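Local structure of type II restriction enzyme NlaIV (Neisseria lactamica, 6QM2) at residues N161-V164 against V169-I172. The protein recognises the double-stranded DNA sequence 5'-GGNNCC-3' and cleaves it in the middle to give blunt ends with terminal 5'-phosphates. Sequence-based numbering, arbitrary orientation.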
loop_
_atom_site.group_PDB
_atom_site.type_symbol
_atom_site.label_atom_id
_atom_site.label_comp_id
_atom_site.label_asym_id
_atom_site.label_seq_id
_atom_site.Cartn_x
_atom_site.Cartn_y
_atom_site.Cartn_z
ATOM N N ASN A 161 -25.265 -11.058 -2.107
ATOM C CA ASN A 161 -23.941 -11.164 -2.718
ATOM C C ASN A 161 -22.846 -11.093 -1.664
ATOM O O ASN A 161 -22.695 -10.079 -0.985
ATOM C CB ASN A 161 -23.717 -10.068 -3.768
ATOM C CG ASN A 161 -22.422 -10.260 -4.548
ATOM O OD1 ASN A 161 -21.990 -11.391 -4.791
ATOM N ND2 ASN A 161 -21.798 -9.155 -4.944
ATOM N N LEU A 162 -22.085 -12.181 -1.559
ATOM C CA LEU A 162 -21.081 -12.367 -0.524
ATOM C C LEU A 162 -19.722 -12.707 -1.108
ATOM O O LEU A 162 -19.591 -13.072 -2.280
ATOM C CB LEU A 162 -21.494 -13.515 0.388
ATOM C CG LEU A 162 -22.722 -13.280 1.257
ATOM C CD1 LEU A 162 -23.249 -14.614 1.760
ATOM C CD2 LEU A 162 -22.402 -12.337 2.405
ATOM N N GLN A 163 -18.722 -12.579 -0.247
ATOM C CA GLN A 163 -17.374 -13.055 -0.479
ATOM C C GLN A 163 -17.313 -14.334 0.350
ATOM O O GLN A 163 -17.297 -14.284 1.580
ATOM C CB GLN A 163 -16.368 -11.980 -0.033
ATOM C CG GLN A 163 -14.958 -12.411 0.369
ATOM C CD GLN A 163 -14.237 -11.322 1.160
ATOM O OE1 GLN A 163 -13.647 -11.586 2.210
ATOM N NE2 GLN A 163 -14.302 -10.087 0.667
ATOM N N VAL A 164 -17.342 -15.477 -0.333
ATOM C CA VAL A 164 -17.263 -16.781 0.319
ATOM C C VAL A 164 -15.974 -17.463 -0.130
ATOM O O VAL A 164 -15.675 -17.506 -1.326
ATOM C CB VAL A 164 -18.482 -17.664 -0.023
ATOM C CG1 VAL A 164 -18.496 -18.925 0.838
ATOM C CG2 VAL A 164 -19.778 -16.875 0.153
ATOM N N VAL A 169 -18.270 -17.702 4.981
ATOM C CA VAL A 169 -18.760 -16.386 4.571
ATOM C C VAL A 169 -17.920 -15.288 5.222
ATOM O O VAL A 169 -17.555 -15.393 6.396
ATOM C CB VAL A 169 -20.249 -16.197 4.951
ATOM C CG1 VAL A 169 -20.764 -14.837 4.486
ATOM C CG2 VAL A 169 -21.095 -17.319 4.356
ATOM N N HIS A 170 -17.620 -14.244 4.447
ATOM C CA HIS A 170 -16.907 -13.063 4.938
ATOM C C HIS A 170 -17.721 -11.786 4.691
ATOM O O HIS A 170 -18.704 -11.553 5.392
ATOM C CB HIS A 170 -15.499 -12.991 4.336
ATOM C CG HIS A 170 -14.562 -14.002 4.905
ATOM N ND1 HIS A 170 -14.178 -13.991 6.228
ATOM C CD2 HIS A 170 -13.945 -15.065 4.340
ATOM C CE1 HIS A 170 -13.360 -15.002 6.453
ATOM N NE2 HIS A 170 -13.201 -15.669 5.324
ATOM N N LYS A 171 -17.347 -10.983 3.696
ATOM C CA LYS A 171 -17.899 -9.638 3.542
ATOM C C LYS A 171 -19.055 -9.572 2.559
ATOM O O LYS A 171 -19.096 -10.307 1.582
ATOM C CB LYS A 171 -16.800 -8.671 3.110
ATOM C CG LYS A 171 -15.661 -8.620 4.113
ATOM C CD LYS A 171 -14.885 -7.319 4.053
ATOM C CE LYS A 171 -14.073 -7.130 5.318
ATOM N NZ LYS A 171 -13.372 -5.819 5.307
ATOM N N ILE A 172 -19.997 -8.680 2.839
ATOM C CA ILE A 172 -21.053 -8.356 1.895
ATOM C C ILE A 172 -20.374 -7.577 0.777
ATOM O O ILE A 172 -19.556 -6.694 1.036
ATOM C CB ILE A 172 -22.189 -7.533 2.552
ATOM C CG1 ILE A 172 -22.910 -8.379 3.613
ATOM C CG2 ILE A 172 -23.185 -7.035 1.503
ATOM C CD1 ILE A 172 -23.720 -7.570 4.602
#
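The carbonyl oxygen of K171 accepts a hydrogen bond from Q163 N at 2.9 Å, and the CA of L162 adds a CH···O contact to the same oxygen. Q163 also gives its own carbonyl to H170: H170 N lies 2.9 Å from Q163 O. One residue of the first strand thus bonds to two successive residues of the second, while L162 pairs with I172 and V164 with V169 as non-hydrogen-bonded pairs. Three residues therefore face four, the evidence for a beta bulge at H170-K171.

The Q163 chain leaves CA with CG roughly opposite the amide nitrogen (chi1 155°) and runs extended beside K171, its NE2 3.8 Å from K171 CB. Its OE1 lies by CB and CG of H170 and meets the ring obliquely, the amide and ring planes 47° apart. On the sheet face that carries L162, V164, V169 and I172, both methyls of L162 meet one branch of V169, with CD2 3.6 Å from V169 CG1, and F107 of helix 107-116 packs against L162, V169 and I172. The N-to-C directions of segments 162-164 and 169-172 differ by 154°, as in a twisted antiparallel beta hairpin, here carrying a beta bulge and packed on helices 107-116 and 191-204.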